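Long-range contacts in homoserine dehydrogenase (Staphylococcus aureus M1064, PDB 4PG7), which catalyses the NAD(P)-dependent interconversion of aspartate semialdehyde and homoserine, a step in the aspartate pathway of amino acid biosynthesis: residues K267-G272 with E284-D289; N179-F184 with T214-G219; M175-G180 with H292-V297. All coordinates share one frame; numbering follows the deposited sequence.

Contact 1: residues K267-G272 with E284-D289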
loop_
_atom_site.group_PDB
_atom_site.type_symbol
_atom_site.label_atom_id
_atom_site.label_comp_id
_atom_site.label_asym_id
_atom_site.label_seq_id
_atom_site.Cartn_x
_atom_site.Cartn_y
_atom_site.Cartn_z
ATOM N N LYS A 267 -2.856 19.781 -1.067
ATOM C CA LYS A 267 -2.151 18.904 -0.128
ATOM C C LYS A 267 -0.719 19.379 -0.051
ATOM O O LYS A 267 -0.203 19.976 -1.009
ATOM C CB LYS A 267 -2.156 17.428 -0.605
ATOM C CG LYS A 267 -3.541 16.863 -0.933
ATOM C CD LYS A 267 -4.343 16.576 0.319
ATOM C CE LYS A 267 -5.695 15.989 -0.029
ATOM N NZ LYS A 267 -6.458 15.673 1.198
ATOM N N LEU A 268 -0.062 19.098 1.072
ATOM C CA LEU A 268 1.381 19.242 1.150
ATOM C C LEU A 268 1.967 17.955 0.598
ATOM O O LEU A 268 1.817 16.884 1.217
ATOM C CB LEU A 268 1.861 19.483 2.566
ATOM C CG LEU A 268 3.380 19.738 2.696
ATOM C CD1 LEU A 268 3.737 21.105 2.145
ATOM C CD2 LEU A 268 3.840 19.628 4.135
ATOM N N ILE A 269 2.617 18.056 -0.556
ATOM C CA ILE A 269 3.145 16.897 -1.278
ATOM C C ILE A 269 4.673 16.877 -1.255
ATOM O O ILE A 269 5.320 17.883 -1.554
ATOM C CB ILE A 269 2.686 16.917 -2.728
ATOM C CG1 ILE A 269 1.145 16.800 -2.818
ATOM C CG2 ILE A 269 3.347 15.809 -3.568
ATOM C CD1 ILE A 269 0.593 15.496 -2.348
ATOM N N GLY A 270 5.229 15.734 -0.863
ATOM C CA GLY A 270 6.648 15.474 -0.968
ATOM C C GLY A 270 6.823 14.611 -2.189
ATOM O O GLY A 270 6.131 13.589 -2.370
ATOM N N LYS A 271 7.713 15.041 -3.068
ATOM C CA LYS A 271 7.808 14.476 -4.408
ATOM C C LYS A 271 9.261 14.198 -4.715
ATOM O O LYS A 271 10.129 15.019 -4.402
ATOM C CB LYS A 271 7.271 15.513 -5.374
ATOM C CG LYS A 271 7.060 15.055 -6.771
ATOM C CD LYS A 271 6.025 15.939 -7.477
ATOM C CE LYS A 271 6.514 17.346 -7.777
ATOM N NZ LYS A 271 5.376 18.192 -8.296
ATOM N N GLY A 272 9.517 13.061 -5.345
ATOM C CA GLY A 272 10.821 12.775 -5.912
ATOM C C GLY A 272 10.670 12.271 -7.329
ATOM O O GLY A 272 9.935 11.305 -7.573
ATOM N N GLU A 284 6.028 20.799 -1.091
ATOM C CA GLU A 284 5.303 22.062 -1.142
ATOM C C GLU A 284 3.808 21.886 -1.329
ATOM O O GLU A 284 3.341 20.828 -1.769
ATOM C CB GLU A 284 5.859 22.971 -2.246
ATOM C CG GLU A 284 5.692 22.413 -3.624
ATOM C CD GLU A 284 6.452 23.228 -4.665
ATOM O OE1 GLU A 284 6.301 24.473 -4.718
ATOM O OE2 GLU A 284 7.173 22.597 -5.441
ATOM N N PRO A 285 3.042 22.936 -0.999
ATOM C CA PRO A 285 1.605 22.942 -1.292
ATOM C C PRO A 285 1.352 22.765 -2.782
ATOM O O PRO A 285 1.994 23.421 -3.602
ATOM C CB PRO A 285 1.153 24.329 -0.821
ATOM C CG PRO A 285 2.179 24.764 0.154
ATOM C CD PRO A 285 3.471 24.154 -0.289
ATOM N N THR A 286 0.471 21.831 -3.105
ATOM C CA THR A 286 0.278 21.314 -4.447
ATOM C C THR A 286 -1.207 21.096 -4.675
ATOM O O THR A 286 -1.899 20.556 -3.807
ATOM C CB THR A 286 1.033 19.976 -4.584
ATOM O OG1 THR A 286 2.421 20.199 -4.344
ATOM C CG2 THR A 286 0.860 19.359 -5.927
ATOM N N LEU A 287 -1.731 21.540 -5.812
ATOM C CA LEU A 287 -3.112 21.246 -6.152
ATOM C C LEU A 287 -3.123 19.846 -6.730
ATOM O O LEU A 287 -2.263 19.500 -7.557
ATOM C CB LEU A 287 -3.690 22.218 -7.151
ATOM C CG LEU A 287 -4.304 23.508 -6.617
ATOM C CD1 LEU A 287 -3.232 24.369 -5.966
ATOM C CD2 LEU A 287 -4.991 24.233 -7.750
ATOM N N ILE A 288 -4.072 19.041 -6.270
ATOM C CA ILE A 288 -4.223 17.667 -6.691
ATOM C C ILE A 288 -5.627 17.511 -7.231
ATOM O O ILE A 288 -6.610 17.832 -6.550
ATOM C CB ILE A 288 -4.103 16.670 -5.501
ATOM C CG1 ILE A 288 -2.755 16.802 -4.810
ATOM C CG2 ILE A 288 -4.281 15.224 -5.992
ATOM C CD1 ILE A 288 -1.592 16.350 -5.681
ATOM N N ASP A 289 -5.726 16.987 -8.434
ATOM C CA ASP A 289 -7.010 16.726 -9.050
ATOM C C ASP A 289 -7.848 15.878 -8.114
ATOM O O ASP A 289 -7.369 14.869 -7.600
ATOM C CB ASP A 289 -6.829 16.029 -10.394
ATOM C CG ASP A 289 -8.150 15.850 -11.139
ATOM O OD1 ASP A 289 -8.384 16.549 -12.116
ATOM O OD2 ASP A 289 -8.966 15.032 -10.746
HETATM O O HOH W 1 4.450 18.733 -5.661
#
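Ile269 has CG1 beside its backbone N and anti to its carbonyl carbon (chi1 -63°), and Thr286 sets OG1 in the same way (chi1 -60°); with these torsions the two beta-branched side chains cross at about a right angle. Ile269 CG1 lies 3.6 Å from Thr286 CB. Farther along, the Ile269 and Ile288 side chains meet tip to tip, CD1 to CD1 at 4.1 Å, while of the Lys267 side chain, CG packs against Ile288 CG1 at 4.0 Å. Its ammonium group continues past this contact to the backbone of Val297 and the carboxylate of Glu298.

Threonine suits its place because its rotation turns the hydroxyl back onto its own strand: Thr286 OG1 donates to Glu284 O at 2.8 Å. Ile269 N bonds the same oxygen, Glu284 O, at 3.1 Å, and the two donors approach from opposite faces of the carbonyl plane. OG1 also accepts from a water that in turn receives a proton from Lys271 NZ, which also forms a salt bridge with Glu444.

On the opposite face of the sheet Leu268 CD1 packs on Pro285 CD at 3.9 Å. Proline is tolerated here because Leu268 and Pro285 form a non-hydrogen-bonded pair, flanked by the hydrogen-bonded pairs Lys267-Thr286 and Ile269-Glu284, and so no N-H is needed toward strand 264-275. The short strand axes stand 108° apart, far from the 180° of ideal antiparallel strands, as expected of a strongly twisted and coiled beta hairpin, here formed by strands 264-275 and 278-289.

Contact 2: residues N179-F184 with T214-G219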
loop_
_atom_site.group_PDB
_atom_site.type_symbol
_atom_site.label_atom_id
_atom_site.label_comp_id
_atom_site.label_asym_id
_atom_site.label_seq_id
_atom_site.Cartn_x
_atom_site.Cartn_y
_atom_site.Cartn_z
ATOM N N ASN A 179 3.264 14.032 6.157
ATOM C CA ASN A 179 3.234 14.626 7.471
ATOM C C ASN A 179 1.771 14.698 7.887
ATOM O O ASN A 179 0.983 15.404 7.273
ATOM C CB ASN A 179 3.903 16.011 7.421
ATOM C CG ASN A 179 3.882 16.706 8.766
ATOM O OD1 ASN A 179 3.134 17.655 8.981
ATOM N ND2 ASN A 179 4.680 16.196 9.691
ATOM N N GLY A 180 1.416 13.955 8.925
ATOM C CA GLY A 180 0.029 13.872 9.409
ATOM C C GLY A 180 -0.537 15.208 9.862
ATOM O O GLY A 180 -1.685 15.539 9.576
ATOM N N THR A 181 0.276 15.982 10.569
ATOM C CA THR A 181 -0.199 17.252 11.152
ATOM C C THR A 181 -0.575 18.281 10.093
ATOM O O THR A 181 -1.628 18.924 10.197
ATOM C CB THR A 181 0.871 17.842 12.090
ATOM O OG1 THR A 181 1.065 16.939 13.190
ATOM C CG2 THR A 181 0.440 19.200 12.607
ATOM N N SER A 182 0.271 18.430 9.075
ATOM C CA SER A 182 -0.044 19.363 7.999
ATOM C C SER A 182 -1.247 18.940 7.195
ATOM O O SER A 182 -2.046 19.759 6.799
ATOM C CB SER A 182 1.106 19.511 7.024
ATOM O OG SER A 182 2.144 20.277 7.578
ATOM N N ASN A 183 -1.360 17.644 6.925
ATOM C CA ASN A 183 -2.512 17.159 6.214
ATOM C C ASN A 183 -3.774 17.356 7.023
ATOM O O ASN A 183 -4.813 17.740 6.471
ATOM C CB ASN A 183 -2.362 15.694 5.844
ATOM C CG ASN A 183 -3.256 15.321 4.695
ATOM O OD1 ASN A 183 -3.269 16.019 3.664
ATOM N ND2 ASN A 183 -4.008 14.236 4.835
ATOM N N PHE A 184 -3.697 17.109 8.322
ATOM C CA PHE A 184 -4.843 17.356 9.219
ATOM C C PHE A 184 -5.306 18.805 9.119
ATOM O O PHE A 184 -6.498 19.091 8.995
ATOM C CB PHE A 184 -4.496 17.015 10.667
ATOM C CG PHE A 184 -5.648 17.225 11.629
ATOM C CD1 PHE A 184 -6.525 16.196 11.927
ATOM C CD2 PHE A 184 -5.873 18.464 12.204
ATOM C CE1 PHE A 184 -7.622 16.399 12.798
ATOM C CE2 PHE A 184 -6.947 18.681 13.063
ATOM C CZ PHE A 184 -7.830 17.645 13.349
ATOM N N THR A 214 6.548 23.977 14.001
ATOM C CA THR A 214 7.420 24.321 12.850
ATOM C C THR A 214 7.851 23.145 11.998
ATOM O O THR A 214 7.790 23.194 10.773
ATOM C CB THR A 214 8.722 25.035 13.334
ATOM O OG1 THR A 214 8.371 26.235 13.994
ATOM C CG2 THR A 214 9.658 25.368 12.185
ATOM N N ASP A 215 8.316 22.090 12.645
ATOM C CA ASP A 215 8.809 20.922 11.932
ATOM C C ASP A 215 7.736 20.321 11.006
ATOM O O ASP A 215 8.052 19.798 9.929
ATOM C CB ASP A 215 9.275 19.877 12.938
ATOM C CG ASP A 215 10.185 18.857 12.330
ATOM O OD1 ASP A 215 11.275 19.245 11.872
ATOM O OD2 ASP A 215 9.822 17.659 12.332
ATOM N N ASP A 216 6.484 20.400 11.435
ATOM C CA ASP A 216 5.330 19.920 10.660
ATOM C C ASP A 216 4.923 20.931 9.595
ATOM O O ASP A 216 4.932 20.650 8.389
ATOM C CB ASP A 216 4.112 19.692 11.585
ATOM C CG ASP A 216 4.333 18.581 12.585
ATOM O OD1 ASP A 216 5.068 17.608 12.285
ATOM O OD2 ASP A 216 3.695 18.656 13.658
ATOM N N VAL A 217 4.576 22.110 10.080
ATOM C CA VAL A 217 3.978 23.181 9.288
ATOM C C VAL A 217 4.908 23.764 8.231
ATOM O O VAL A 217 4.449 24.170 7.175
ATOM C CB VAL A 217 3.457 24.270 10.247
ATOM C CG1 VAL A 217 3.342 25.627 9.586
ATOM C CG2 VAL A 217 2.120 23.825 10.824
ATOM N N GLU A 218 6.209 23.777 8.485
ATOM C CA GLU A 218 7.170 24.290 7.492
ATOM C C GLU A 218 7.683 23.207 6.549
ATOM O O GLU A 218 8.565 23.451 5.705
ATOM C CB GLU A 218 8.333 25.009 8.199
ATOM C CG GLU A 218 7.882 26.207 9.010
ATOM C CD GLU A 218 7.119 27.205 8.186
ATOM O OE1 GLU A 218 7.472 27.432 7.003
ATOM O OE2 GLU A 218 6.164 27.772 8.723
ATOM N N GLY A 219 7.166 21.989 6.704
ATOM C CA GLY A 219 7.482 20.913 5.778
ATOM C C GLY A 219 8.831 20.237 5.979
ATOM O O GLY A 219 9.291 19.475 5.103
#
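Ser182, in the first turn of helix 180-192, and Val217, at the end of the single-turn helix 214-217, bring the two backbones together with their CA atoms 5.7 Å apart; just beyond, Gly219 leaves the helical conformation with a positive phi of 79°, a value that a residue without a side chain adopts readily.

Asp216 is at the centre of the interaction, met by Asn179, Thr181 and Ser182. Asn179 is the N-cap, a position that asparagine fills well because its short amide can turn back on the helix start: OD1 accepts from Ser182 N at 3.0 Å. With OD1 committed in this way, the amide turns its NH2 to the other segment, where ND2 donates to Asp216 OD1 at 3.0 Å. The bond is nearly straight, and the aspartate oxygen lies almost in the amide plane, but the carboxylate is met from above its own plane, the two flat groups being turned 42° apart. A second carboxylate, that of Asp221, also accepts from ND2, so the amide rotation is fixed from both ends.

Thr181 lies across the Asp216 carboxylate at about a right angle, its CB 3.3 Å from Asp216 OD2. The threonine hydroxyl is engaged elsewhere, with the carbonyl of Phe208. A small serine lets the segments come close: Ser182 OG sits 2.9 Å from Asp216 O. Asp216 O accepts from Gly219 N within its own turn.

The wider setting is largely helical. Val217 directs its side chain to Phe196 of helix 196-205, Asp215 touches the start of helix 220-234, Phe184 stacks on Phe208, and Ser182 leans on Leu268 of strand 264-275.

Contact 3: residues M175-G180 with H292-V297; sequences MGILNG and HQLAAV
From its CB outward, Met175 runs along the loop 292-297. CB lies 3.9 Å from Leu294 CD1, and the chain then extends until it bends about the CG-SD bond (chi3 -72°), which carries CE to the imidazole of His292. There CE approaches the ring obliquely, 3.9 Å from NE2. Methionine is long and flexible enough to touch both residues. The histidine ring is held by its other nitrogen: ND1 accepts from Leu294 N at 3.1 Å, with the donor close to the ring plane.

Two residues on, Ile177 points to the same side of the strand, and its CD1 does the work. This methyl rests against Leu294 O at 3.6 Å, Val297 CB at 3.7 Å and Leu294 CD2 at 4.0 Å; the slender ethyl arm of isoleucine can reach them all. No hydrogen bond joins the segments; the contact is mainly apolar packing.

Strand 171-177 runs between strands 264-275 and 302-308, antiparallel to both. The loop 292-297 packs against this sheet, Leu294 and Val297 also touching Ala303, while Gln293 turns to Gln293 of the second subunit.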
loop_
_atom_site.group_PDB
_atom_site.type_symbol
_atom_site.label_atom_id
_atom_site.label_comp_id
_atom_site.label_asym_id
_atom_site.label_seq_id
_atom_site.Cartn_x
_atom_site.Cartn_y
_atom_site.Cartn_z
ATOM N N MET A 175 5.000 10.534 -5.173
ATOM C CA MET A 175 4.374 11.691 -4.547
ATOM C C MET A 175 3.732 11.207 -3.267
ATOM O O MET A 175 3.043 10.184 -3.271
ATOM C CB MET A 175 3.272 12.269 -5.429
ATOM C CG MET A 175 3.747 12.821 -6.738
ATOM S SD MET A 175 2.392 13.641 -7.570
ATOM C CE MET A 175 1.379 12.284 -8.091
ATOM N N GLY A 176 3.912 11.953 -2.190
ATOM C CA GLY A 176 3.390 11.528 -0.936
ATOM C C GLY A 176 2.835 12.603 -0.059
ATOM O O GLY A 176 3.264 13.768 -0.119
ATOM N N ILE A 177 1.865 12.202 0.760
ATOM C CA ILE A 177 1.409 12.996 1.882
ATOM C C ILE A 177 2.139 12.394 3.068
ATOM O O ILE A 177 1.867 11.254 3.417
ATOM C CB ILE A 177 -0.116 12.937 2.015
ATOM C CG1 ILE A 177 -0.740 13.637 0.801
ATOM C CG2 ILE A 177 -0.565 13.546 3.339
ATOM C CD1 ILE A 177 -2.220 13.382 0.581
ATOM N N LEU A 178 3.125 13.133 3.604
ATOM C CA LEU A 178 4.144 12.559 4.459
ATOM C C LEU A 178 4.203 13.157 5.845
ATOM O O LEU A 178 5.075 12.794 6.638
ATOM C CB LEU A 178 5.525 12.669 3.821
ATOM C CG LEU A 178 5.648 11.985 2.459
ATOM C CD1 LEU A 178 7.036 12.221 1.887
ATOM C CD2 LEU A 178 5.384 10.496 2.578
ATOM N N ASN A 179 3.264 14.032 6.157
ATOM C CA ASN A 179 3.234 14.626 7.471
ATOM C C ASN A 179 1.771 14.698 7.887
ATOM O O ASN A 179 0.983 15.404 7.273
ATOM C CB ASN A 179 3.903 16.011 7.421
ATOM C CG ASN A 179 3.882 16.706 8.766
ATOM O OD1 ASN A 179 3.134 17.655 8.981
ATOM N ND2 ASN A 179 4.680 16.196 9.691
ATOM N N GLY A 180 1.416 13.955 8.925
ATOM C CA GLY A 180 0.029 13.872 9.409
ATOM C C GLY A 180 -0.537 15.208 9.862
ATOM O O GLY A 180 -1.685 15.539 9.576
ATOM N N HIS A 292 -7.794 12.060 -8.324
ATOM C CA HIS A 292 -6.557 11.337 -8.027
ATOM C C HIS A 292 -6.686 10.650 -6.660
ATOM O O HIS A 292 -7.235 11.226 -5.711
ATOM C CB HIS A 292 -5.383 12.317 -7.999
ATOM C CG HIS A 292 -4.044 11.675 -8.148
ATOM N ND1 HIS A 292 -3.373 11.096 -7.092
ATOM C CD2 HIS A 292 -3.246 11.508 -9.232
ATOM C CE1 HIS A 292 -2.213 10.622 -7.510
ATOM N NE2 HIS A 292 -2.125 10.836 -8.812
ATOM N N GLN A 293 -6.137 9.450 -6.547
ATOM C CA GLN A 293 -6.162 8.706 -5.293
ATOM C C GLN A 293 -5.647 9.530 -4.112
ATOM O O GLN A 293 -6.177 9.426 -3.013
ATOM C CB GLN A 293 -5.403 7.375 -5.438
ATOM C CG GLN A 293 -5.949 6.157 -4.696
ATOM C CD GLN A 293 -7.456 5.934 -4.705
ATOM O OE1 GLN A 293 -8.104 5.879 -5.749
ATOM N NE2 GLN A 293 -8.008 5.737 -3.503
ATOM N N LEU A 294 -4.625 10.363 -4.316
ATOM C CA LEU A 294 -4.097 11.198 -3.243
ATOM C C LEU A 294 -5.050 12.249 -2.747
ATOM O O LEU A 294 -4.949 12.670 -1.590
ATOM C CB LEU A 294 -2.788 11.883 -3.631
ATOM C CG LEU A 294 -1.520 11.072 -3.545
ATOM C CD1 LEU A 294 -0.357 11.919 -4.039
ATOM C CD2 LEU A 294 -1.243 10.562 -2.146
ATOM N N ALA A 295 -5.955 12.711 -3.610
ATOM C CA ALA A 295 -6.850 13.762 -3.235
ATOM C C ALA A 295 -7.725 13.340 -2.053
ATOM O O ALA A 295 -8.179 14.193 -1.297
ATOM C CB ALA A 295 -7.720 14.193 -4.408
ATOM N N ALA A 296 -7.982 12.042 -1.915
ATOM C CA ALA A 296 -8.937 11.540 -0.917
ATOM C C ALA A 296 -8.296 11.262 0.447
ATOM O O ALA A 296 -9.000 10.966 1.394
ATOM C CB ALA A 296 -9.592 10.268 -1.422
ATOM N N VAL A 297 -6.982 11.421 0.553
ATOM C CA VAL A 297 -6.249 11.136 1.773
ATOM C C VAL A 297 -6.365 12.323 2.748
ATOM O O VAL A 297 -5.783 13.394 2.521
ATOM C CB VAL A 297 -4.781 10.843 1.448
ATOM C CG1 VAL A 297 -3.978 10.577 2.707
ATOM C CG2 VAL A 297 -4.696 9.642 0.509
#

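Val297 O ties the three contacts together: it lies 2.7 Å from Lys267 NZ of contact 1 and 3.0 Å from Asn183 ND2 of contact 2, both probable hydrogen bonds, and itself belongs to contact 3. Contacts 1 and 3, with centres about 8 Å apart, share a sheet through Gly270 O and Gly176 N, 2.8 Å apart. Contacts 2 and 3 share Asn179 and Gly180, where strand 171-177 leads into helix 180-192. The bound lysine, in a pocket formed by Arg246, Gly250, Thr252, Asp438 and Lys439, is about 7 Å from the side chain of Pro285 in contact 1 and about 11 Å from that of Val217 in contact 2.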